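Local coordinates for protein botulinum neurotoxin type G (Clostridium botulinum, PDB 3MPP) that attaches to the host cell surface through its receptor-binding domain, so that its protease light chain can be delivered into the cytosol, at residues 27-32 against 46-51; 40-45 against 196-201; 322-327 against 372-377. The protein carries 4 engineered substitutions. One frame throughout, in Å; residues are numbered along the deposited sequence.

Contact 1. Residues 27-32 against 46-51; sequences GSDVIF and ENSNIT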
loop_
_atom_site.group_PDB
_atom_site.type_symbol
_atom_site.label_atom_id
_atom_site.label_comp_id
_atom_site.label_asym_id
_atom_site.label_seq_id
_atom_site.Cartn_x
_atom_site.Cartn_y
_atom_site.Cartn_z
ATOM N N GLY A 27 -16.800 4.413 -19.249
ATOM C CA GLY A 27 -16.317 3.911 -20.519
ATOM C C GLY A 27 -16.118 2.415 -20.469
ATOM O O GLY A 27 -16.168 1.814 -19.400
ATOM N N SER A 28 -15.860 1.819 -21.625
ATOM C CA SER A 28 -15.702 0.373 -21.723
ATOM C C SER A 28 -14.299 -0.123 -21.349
ATOM O O SER A 28 -14.096 -1.327 -21.209
ATOM C CB SER A 28 -16.032 -0.083 -23.143
ATOM O OG SER A 28 -15.158 0.520 -24.081
ATOM N N ASP A 29 -13.342 0.797 -21.198
ATOM C CA ASP A 29 -11.951 0.419 -20.915
ATOM C C ASP A 29 -11.546 0.740 -19.469
ATOM O O ASP A 29 -10.379 1.028 -19.190
ATOM C CB ASP A 29 -10.988 1.082 -21.920
ATOM C CG ASP A 29 -9.555 0.528 -21.838
ATOM O OD1 ASP A 29 -9.374 -0.695 -21.647
ATOM O OD2 ASP A 29 -8.607 1.332 -21.976
ATOM N N VAL A 30 -12.510 0.679 -18.553
ATOM C CA VAL A 30 -12.221 0.823 -17.127
ATOM C C VAL A 30 -12.299 -0.546 -16.450
ATOM O O VAL A 30 -13.197 -1.332 -16.724
ATOM C CB VAL A 30 -13.198 1.790 -16.420
ATOM C CG1 VAL A 30 -12.885 1.868 -14.925
ATOM C CG2 VAL A 30 -13.138 3.186 -17.049
ATOM N N ILE A 31 -11.338 -0.838 -15.582
ATOM C CA ILE A 31 -11.355 -2.086 -14.829
ATOM C C ILE A 31 -11.778 -1.815 -13.387
ATOM O O ILE A 31 -11.331 -0.861 -12.751
ATOM C CB ILE A 31 -9.982 -2.801 -14.855
ATOM C CG1 ILE A 31 -9.673 -3.334 -16.254
ATOM C CG2 ILE A 31 -9.968 -3.977 -13.880
ATOM C CD1 ILE A 31 -9.318 -2.273 -17.251
ATOM N N PHE A 32 -12.651 -2.662 -12.874
ATOM C CA PHE A 32 -13.140 -2.512 -11.520
ATOM C C PHE A 32 -12.814 -3.775 -10.751
ATOM O O PHE A 32 -12.667 -4.845 -11.333
ATOM C CB PHE A 32 -14.661 -2.331 -11.504
ATOM C CG PHE A 32 -15.137 -1.017 -12.065
ATOM C CD1 PHE A 32 -15.144 0.120 -11.280
ATOM C CD2 PHE A 32 -15.610 -0.934 -13.369
ATOM C CE1 PHE A 32 -15.591 1.326 -11.783
ATOM C CE2 PHE A 32 -16.070 0.266 -13.882
ATOM C CZ PHE A 32 -16.059 1.400 -13.090
ATOM N N GLU A 46 -9.108 6.858 -24.496
ATOM C CA GLU A 46 -10.298 7.688 -24.387
ATOM C C GLU A 46 -11.473 6.884 -23.854
ATOM O O GLU A 46 -12.405 7.444 -23.286
ATOM C CB GLU A 46 -10.665 8.273 -25.753
ATOM C CG GLU A 46 -9.670 9.290 -26.231
ATOM C CD GLU A 46 -10.104 9.965 -27.517
ATOM O OE1 GLU A 46 -11.118 9.536 -28.120
ATOM O OE2 GLU A 46 -9.414 10.920 -27.917
ATOM N N ASN A 47 -11.439 5.568 -24.039
ATOM C CA ASN A 47 -12.541 4.732 -23.557
ATOM C C ASN A 47 -12.389 4.281 -22.121
ATOM O O ASN A 47 -13.264 3.601 -21.560
ATOM C CB ASN A 47 -12.780 3.565 -24.499
ATOM C CG ASN A 47 -13.493 4.007 -25.765
ATOM O OD1 ASN A 47 -14.595 4.560 -25.700
ATOM N ND2 ASN A 47 -12.857 3.805 -26.914
ATOM N N SER A 48 -11.279 4.682 -21.518
ATOM C CA SER A 48 -11.035 4.385 -20.116
ATOM C C SER A 48 -11.356 5.641 -19.325
ATOM O O SER A 48 -10.468 6.436 -19.004
ATOM C CB SER A 48 -9.572 3.991 -19.883
ATOM O OG SER A 48 -9.420 3.474 -18.562
ATOM N N ASN A 49 -12.631 5.847 -19.040
ATOM C CA ASN A 49 -13.033 7.080 -18.385
ATOM C C ASN A 49 -14.276 6.898 -17.527
ATOM O O ASN A 49 -15.067 5.980 -17.743
ATOM C CB ASN A 49 -13.279 8.171 -19.419
ATOM C CG ASN A 49 -14.576 7.959 -20.179
ATOM O OD1 ASN A 49 -14.647 7.135 -21.090
ATOM N ND2 ASN A 49 -15.616 8.687 -19.788
ATOM N N ILE A 50 -14.422 7.779 -16.547
ATOM C CA ILE A 50 -15.621 7.859 -15.728
ATOM C C ILE A 50 -15.971 9.320 -15.620
ATOM O O ILE A 50 -15.096 10.155 -15.370
ATOM C CB ILE A 50 -15.376 7.353 -14.301
ATOM C CG1 ILE A 50 -14.969 5.877 -14.309
ATOM C CG2 ILE A 50 -16.617 7.576 -13.420
ATOM C CD1 ILE A 50 -14.547 5.368 -12.948
ATOM N N THR A 51 -17.241 9.638 -15.829
ATOM C CA THR A 51 -17.722 10.986 -15.581
ATOM C C THR A 51 -18.748 10.934 -14.454
ATOM O O THR A 51 -19.693 10.145 -14.493
ATOM C CB THR A 51 -18.347 11.621 -16.843
ATOM O OG1 THR A 51 -17.340 11.789 -17.848
ATOM C CG2 THR A 51 -18.938 12.979 -16.517
HETATM O O HOH W 1 -16.509 3.632 -23.879
#

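Contact 2. Residues 40-45 against 196-201; sequences FKLNNS and VWIKDF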
loop_
_atom_site.group_PDB
_atom_site.type_symbol
_atom_site.label_atom_id
_atom_site.label_comp_id
_atom_site.label_asym_id
_atom_site.label_seq_id
_atom_site.Cartn_x
_atom_site.Cartn_y
_atom_site.Cartn_z
ATOM N N PHE A 40 -11.011 1.221 -8.887
ATOM C CA PHE A 40 -11.002 1.264 -10.351
ATOM C C PHE A 40 -9.668 1.663 -10.967
ATOM O O PHE A 40 -8.895 2.415 -10.385
ATOM C CB PHE A 40 -12.161 2.106 -10.947
ATOM C CG PHE A 40 -12.072 3.579 -10.674
ATOM C CD1 PHE A 40 -11.332 4.412 -11.505
ATOM C CD2 PHE A 40 -12.774 4.145 -9.618
ATOM C CE1 PHE A 40 -11.269 5.779 -11.276
ATOM C CE2 PHE A 40 -12.710 5.514 -9.373
ATOM C CZ PHE A 40 -11.958 6.338 -10.215
ATOM N N LYS A 41 -9.431 1.146 -12.167
ATOM C CA LYS A 41 -8.187 1.355 -12.887
ATOM C C LYS A 41 -8.458 2.140 -14.173
ATOM O O LYS A 41 -9.260 1.725 -15.012
ATOM C CB LYS A 41 -7.579 -0.008 -13.227
ATOM C CG LYS A 41 -6.203 0.012 -13.894
ATOM C CD LYS A 41 -5.844 -1.450 -14.243
ATOM C CE LYS A 41 -4.521 -1.622 -14.941
ATOM N NZ LYS A 41 -4.301 -3.079 -15.221
ATOM N N LEU A 42 -7.783 3.272 -14.315
ATOM C CA LEU A 42 -7.790 4.041 -15.561
ATOM C C LEU A 42 -6.588 3.658 -16.411
ATOM O O LEU A 42 -5.448 3.758 -15.960
ATOM C CB LEU A 42 -7.735 5.537 -15.256
ATOM C CG LEU A 42 -8.843 6.113 -14.365
ATOM C CD1 LEU A 42 -8.594 7.577 -14.067
ATOM C CD2 LEU A 42 -10.206 5.920 -15.031
ATOM N N ASN A 43 -6.859 3.220 -17.639
ATOM C CA ASN A 43 -5.833 2.923 -18.635
ATOM C C ASN A 43 -5.662 4.135 -19.545
ATOM O O ASN A 43 -6.419 5.104 -19.440
ATOM C CB ASN A 43 -6.246 1.703 -19.474
ATOM C CG ASN A 43 -6.441 0.439 -18.631
ATOM O OD1 ASN A 43 -7.481 -0.229 -18.700
ATOM N ND2 ASN A 43 -5.445 0.114 -17.833
ATOM N N ASN A 44 -4.677 4.088 -20.442
ATOM C CA ASN A 44 -4.401 5.241 -21.285
ATOM C C ASN A 44 -5.176 5.181 -22.594
ATOM O O ASN A 44 -4.610 4.911 -23.649
ATOM C CB ASN A 44 -2.904 5.401 -21.567
ATOM C CG ASN A 44 -2.575 6.778 -22.135
ATOM O OD1 ASN A 44 -3.469 7.611 -22.311
ATOM N ND2 ASN A 44 -1.304 7.024 -22.424
ATOM N N SER A 45 -6.476 5.431 -22.506
ATOM C CA SER A 45 -7.355 5.401 -23.668
ATOM C C SER A 45 -8.560 6.303 -23.426
ATOM O O SER A 45 -8.998 6.473 -22.280
ATOM C CB SER A 45 -7.820 3.964 -23.942
ATOM O OG SER A 45 -9.061 3.933 -24.631
ATOM N N VAL A 196 -3.532 4.013 -13.706
ATOM C CA VAL A 196 -3.596 4.544 -12.356
ATOM C C VAL A 196 -4.752 3.860 -11.655
ATOM O O VAL A 196 -5.828 3.726 -12.243
ATOM C CB VAL A 196 -3.890 6.078 -12.350
ATOM C CG1 VAL A 196 -3.721 6.630 -10.948
ATOM C CG2 VAL A 196 -2.989 6.815 -13.328
ATOM N N TRP A 197 -4.546 3.426 -10.411
ATOM C CA TRP A 197 -5.643 2.861 -9.614
ATOM C C TRP A 197 -6.158 3.934 -8.658
ATOM O O TRP A 197 -5.371 4.684 -8.074
ATOM C CB TRP A 197 -5.185 1.628 -8.799
ATOM C CG TRP A 197 -5.097 0.343 -9.584
ATOM C CD1 TRP A 197 -3.983 -0.189 -10.186
ATOM C CD2 TRP A 197 -6.166 -0.581 -9.830
ATOM N NE1 TRP A 197 -4.304 -1.388 -10.798
ATOM C CE2 TRP A 197 -5.633 -1.651 -10.584
ATOM C CE3 TRP A 197 -7.534 -0.600 -9.489
ATOM C CZ2 TRP A 197 -6.421 -2.724 -11.015
ATOM C CZ3 TRP A 197 -8.308 -1.664 -9.905
ATOM C CH2 TRP A 197 -7.750 -2.718 -10.662
ATOM N N ILE A 198 -7.477 3.983 -8.484
ATOM C CA ILE A 198 -8.110 4.928 -7.565
ATOM C C ILE A 198 -9.157 4.208 -6.706
ATOM O O ILE A 198 -9.830 3.294 -7.183
ATOM C CB ILE A 198 -8.791 6.076 -8.348
ATOM C CG1 ILE A 198 -7.731 6.967 -9.006
ATOM C CG2 ILE A 198 -9.694 6.900 -7.426
ATOM C CD1 ILE A 198 -8.273 7.852 -10.096
ATOM N N LYS A 199 -9.286 4.613 -5.445
ATOM C CA LYS A 199 -10.327 4.086 -4.580
ATOM C C LYS A 199 -10.754 5.167 -3.599
ATOM O O LYS A 199 -10.043 6.148 -3.401
ATOM C CB LYS A 199 -9.836 2.846 -3.809
ATOM C CG LYS A 199 -8.829 3.148 -2.701
ATOM C CD LYS A 199 -8.515 1.884 -1.884
ATOM C CE LYS A 199 -7.318 2.076 -0.966
ATOM N NZ LYS A 199 -7.163 0.938 0.016
ATOM N N ASP A 200 -11.926 4.975 -3.003
ATOM C CA ASP A 200 -12.441 5.868 -1.970
ATOM C C ASP A 200 -12.447 7.327 -2.395
ATOM O O ASP A 200 -11.991 8.181 -1.640
ATOM C CB ASP A 200 -11.615 5.726 -0.686
ATOM C CG ASP A 200 -11.717 4.345 -0.073
ATOM O OD1 ASP A 200 -12.754 3.678 -0.265
ATOM O OD2 ASP A 200 -10.759 3.931 0.610
ATOM N N PHE A 201 -12.954 7.627 -3.589
ATOM C CA PHE A 201 -13.015 9.026 -3.993
ATOM C C PHE A 201 -14.188 9.736 -3.315
ATOM O O PHE A 201 -15.328 9.266 -3.367
ATOM C CB PHE A 201 -13.089 9.203 -5.511
ATOM C CG PHE A 201 -13.090 10.648 -5.935
ATOM C CD1 PHE A 201 -11.905 11.293 -6.246
ATOM C CD2 PHE A 201 -14.275 11.372 -5.983
ATOM C CE1 PHE A 201 -11.904 12.629 -6.614
ATOM C CE2 PHE A 201 -14.275 12.703 -6.352
ATOM C CZ PHE A 201 -13.093 13.332 -6.668
#

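Contact 3. Residues 322-327 against 372-377; sequences VYVLVN and KTFGLF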
loop_
_atom_site.group_PDB
_atom_site.type_symbol
_atom_site.label_atom_id
_atom_site.label_comp_id
_atom_site.label_asym_id
_atom_site.label_seq_id
_atom_site.Cartn_x
_atom_site.Cartn_y
_atom_site.Cartn_z
ATOM N N VAL A 322 6.984 -23.765 7.554
ATOM C CA VAL A 322 7.661 -23.193 8.701
ATOM C C VAL A 322 7.239 -23.926 9.968
ATOM O O VAL A 322 6.048 -24.066 10.230
ATOM C CB VAL A 322 7.341 -21.688 8.846
ATOM C CG1 VAL A 322 8.018 -21.125 10.080
ATOM C CG2 VAL A 322 7.775 -20.902 7.570
ATOM N N TYR A 323 8.218 -24.391 10.746
ATOM C CA TYR A 323 7.936 -25.047 12.027
ATOM C C TYR A 323 8.587 -24.349 13.217
ATOM O O TYR A 323 9.704 -23.833 13.130
ATOM C CB TYR A 323 8.343 -26.530 12.017
ATOM C CG TYR A 323 7.488 -27.400 11.122
ATOM C CD1 TYR A 323 6.372 -28.058 11.615
ATOM C CD2 TYR A 323 7.798 -27.548 9.775
ATOM C CE1 TYR A 323 5.590 -28.863 10.795
ATOM C CE2 TYR A 323 7.023 -28.334 8.945
ATOM C CZ TYR A 323 5.923 -28.990 9.458
ATOM O OH TYR A 323 5.158 -29.751 8.614
ATOM N N VAL A 324 7.879 -24.364 14.335
ATOM C CA VAL A 324 8.401 -23.849 15.579
ATOM C C VAL A 324 8.867 -24.998 16.482
ATOM O O VAL A 324 8.138 -25.970 16.682
ATOM C CB VAL A 324 7.325 -23.026 16.297
ATOM C CG1 VAL A 324 7.767 -22.690 17.730
ATOM C CG2 VAL A 324 7.046 -21.759 15.505
ATOM N N LEU A 325 10.074 -24.887 17.027
ATOM C CA LEU A 325 10.544 -25.893 17.972
ATOM C C LEU A 325 9.812 -25.704 19.297
ATOM O O LEU A 325 10.060 -24.742 20.009
ATOM C CB LEU A 325 12.059 -25.785 18.153
ATOM C CG LEU A 325 12.866 -26.619 17.153
ATOM C CD1 LEU A 325 12.722 -26.061 15.750
ATOM C CD2 LEU A 325 14.336 -26.703 17.557
ATOM N N VAL A 326 8.906 -26.614 19.630
ATOM C CA VAL A 326 8.040 -26.416 20.795
ATOM C C VAL A 326 8.685 -26.679 22.150
ATOM O O VAL A 326 8.248 -26.128 23.154
ATOM C CB VAL A 326 6.744 -27.244 20.703
ATOM C CG1 VAL A 326 5.807 -26.625 19.692
ATOM C CG2 VAL A 326 7.052 -28.681 20.353
ATOM N N ASN A 327 9.722 -27.504 22.179
ATOM C CA ASN A 327 10.356 -27.873 23.437
ATOM C C ASN A 327 11.670 -27.140 23.677
ATOM O O ASN A 327 12.568 -27.666 24.327
ATOM C CB ASN A 327 10.585 -29.387 23.514
ATOM C CG ASN A 327 9.284 -30.173 23.627
ATOM O OD1 ASN A 327 9.161 -31.274 23.087
ATOM N ND2 ASN A 327 8.305 -29.602 24.326
ATOM N N LYS A 372 0.635 -21.989 26.283
ATOM C CA LYS A 372 2.058 -21.752 26.111
ATOM C C LYS A 372 2.283 -20.838 24.901
ATOM O O LYS A 372 1.922 -21.188 23.779
ATOM C CB LYS A 372 2.787 -23.083 25.912
ATOM C CG LYS A 372 4.190 -23.145 26.515
ATOM C CD LYS A 372 5.149 -22.166 25.848
ATOM C CE LYS A 372 6.544 -22.240 26.470
ATOM N NZ LYS A 372 7.543 -21.395 25.743
ATOM N N THR A 373 2.884 -19.676 25.141
ATOM C CA THR A 373 3.196 -18.733 24.076
ATOM C C THR A 373 4.662 -18.910 23.693
ATOM O O THR A 373 5.536 -18.901 24.558
ATOM C CB THR A 373 2.953 -17.269 24.527
ATOM O OG1 THR A 373 1.607 -17.122 24.998
ATOM C CG2 THR A 373 3.188 -16.303 23.373
ATOM N N PHE A 374 4.937 -19.080 22.405
ATOM C CA PHE A 374 6.313 -19.296 21.960
ATOM C C PHE A 374 7.006 -18.009 21.504
ATOM O O PHE A 374 8.223 -17.974 21.354
ATOM C CB PHE A 374 6.381 -20.395 20.888
ATOM C CG PHE A 374 5.878 -21.725 21.370
ATOM C CD1 PHE A 374 6.594 -22.450 22.310
ATOM C CD2 PHE A 374 4.680 -22.238 20.909
ATOM C CE1 PHE A 374 6.126 -23.661 22.776
ATOM C CE2 PHE A 374 4.209 -23.457 21.370
ATOM C CZ PHE A 374 4.935 -24.168 22.305
ATOM N N GLY A 375 6.222 -16.954 21.296
ATOM C CA GLY A 375 6.759 -15.671 20.881
ATOM C C GLY A 375 6.274 -15.223 19.511
ATOM O O GLY A 375 5.343 -15.809 18.963
ATOM N N LEU A 376 6.900 -14.174 18.981
ATOM C CA LEU A 376 6.593 -13.666 17.647
ATOM C C LEU A 376 7.750 -13.992 16.699
ATOM O O LEU A 376 8.907 -14.111 17.141
ATOM C CB LEU A 376 6.371 -12.140 17.703
ATOM C CG LEU A 376 5.211 -11.646 18.581
ATOM C CD1 LEU A 376 5.060 -10.080 18.488
ATOM C CD2 LEU A 376 3.940 -12.349 18.159
ATOM N N PHE A 377 7.445 -14.163 15.412
ATOM C CA PHE A 377 8.487 -14.296 14.391
ATOM C C PHE A 377 9.269 -12.995 14.280
ATOM O O PHE A 377 8.702 -11.893 14.339
ATOM C CB PHE A 377 7.887 -14.589 13.007
ATOM C CG PHE A 377 7.415 -16.003 12.813
ATOM C CD1 PHE A 377 7.070 -16.812 13.898
ATOM C CD2 PHE A 377 7.259 -16.510 11.526
ATOM C CE1 PHE A 377 6.636 -18.119 13.701
ATOM C CE2 PHE A 377 6.816 -17.814 11.325
ATOM C CZ PHE A 377 6.508 -18.619 12.406
#

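Contact 1. Residues 27-32 against 46-51
G27 and N49 join the two segments through a nearly linear backbone bond (N to O 2.8 Å, 175° at the hydrogen), and a second bond, from D29 N to N47 O (2.8 Å, 156°), closes the turn that follows. N47 O takes the D29 N bond from above its carbonyl plane, and G27 CA lies 3.2 Å from N47 O in a CA-H...O contact. So near an approach is possible because G27 carries no side chain there. S28 N, although close, is poorly angled to N47 O and instead gives its hydrogen to a water, which in turn donates to N47 OD1. The N47 side chain is thus linked to S28 N through one water.

S48 provides the side-chain bond. With OG anti to its backbone N (chi1 -170°), the hydroxyl swings under D29 and donates to D29 O at 2.7 Å, arriving above that carbonyl plane. S48 CB meanwhile lies 3.5 Å from D29 OD2, a packing contact. Further along, the V30 CG2 branch presses on the peptide of N49 (CG2 to N 3.4 Å). V30 CG1 lies over one face of the F32 ring, toward its rim, and the CZ of that ring meets I50 CD1 obliquely at 4.2 Å.

Both segments are links between the two sheets of the lectin-like N-RBD: 27-32 runs from strand 23-26 into strand 30-33, while the segment 46-51 leads from strand 39-43 into strand 50-53. Buried S48 OG is both donor, to D29 O, and acceptor, from N43 N, so its hydroxyl is satisfied and ties the loop at 27-29 to the end of strand 39-43.

Contact 2. Residues 40-45 against 196-201
F40 pairs with I198 and L42 with V196, both as antiparallel hydrogen-bonded pairs, with K41 and W197 forming the non-hydrogen-bonded pair between them. Four backbone bonds fasten the strands; that from F40 N to I198 O measures 2.9 Å.

Packing is tightest over the two aromatic rings. K41 CB sits 3.5 Å from the centroid of the W197 six-membered ring and only 3° off its normal, a CH-pi contact placed squarely over the face. The lysine then runs on fully extended across the indole, CD lying 3.5 Å from W197 CZ2. On the buried face, I198 CB lies over one face of the F40 ring, toward its rim, 4.0 Å from the centroid, and I198 CG2 touches F40 CZ at 3.6 Å. L42 and I198 meet more lightly, CD1 to CD1 at 4.0 Å, and V196 meets L42 through backbone bonds, its side chain packing instead on V73 and L186.

The K41-W197 face is the more exposed one. There K41 NZ leaves the indole for a salt bridge with E427, a residue of the C-RBD sequence, so this side of the strand pair reaches the other subdomain.

Strand 195-204 lies between 39-43 and 67-74, W197 bonding to R74 and K199 to W72 through backbone, while K41 bonds to I31 of strand 30-33. L42 and V196 face strand 181-187 of the opposing sheet, against L186.

Contact 3. Residues 322-327 against 372-377
V324 spans two phenylalanines of the C-RBD beta-trefoil: its CG1 branch lies against F374 and its CG2 branch against F377. The two strands are not sheet partners. Their axes stay 9.2 Å apart at closest, at 137° between N-to-C directions, which is too wide for backbone pairing, and side chains fill the interval.

F374 can be followed outward. Its CB points toward the other strand and meets V324 CG1 at 4.1 Å. CG is anti to the carbonyl carbon (chi1 -60°), which carries the ring along toward V326. There the two outer carbons have different nearest partners: CE1 comes 3.3 Å from V326 O, approached obliquely, whereas CE2 lies 3.9 Å from V326 CG1. The tip, CZ, rests on the same methyl, 3.7 Å from V326 CG1. The carbonyl O and CG1 of V326 both lie on one side of the ring plane, along its outer part.

C367 touches both V324 and F374, and L335 touches both V324 and F377, while the F397 ring meets that of F377 at about 90°. The side chain of F377 lies about 11 Å from that of W402, the inferred ganglioside-binding residue, so this packing lies near that site without forming it. At the far end the V322 and F377 side chains run antiparallel past one another, V322 CG1 lying 3.7 Å from F377 CE2.

In the fold
Contacts 1 and 2 are neighbours in the N-RBD, with centres 9 Å apart, and interleave along the chain: 27-32, 40-45, 46-51, then 196-201 much later. Strands 30-33 and 39-43 lie side by side in the nine-strand sheet, so contact 2 continues inward from contact 1, and strand 50-53 passes to the seven-strand sheet. S48 OG and N43 N join the two contacts directly. Contact 3 comes afterwards in sequence and belongs to the trefoil of the C-RBD, its centre 49 Å from contact 1 and 43 Å from contact 2, across the chain's centre. The contacts therefore sample two beta subdomains, which the K41-E427 salt bridge also connects; the second holds the inferred ganglioside site.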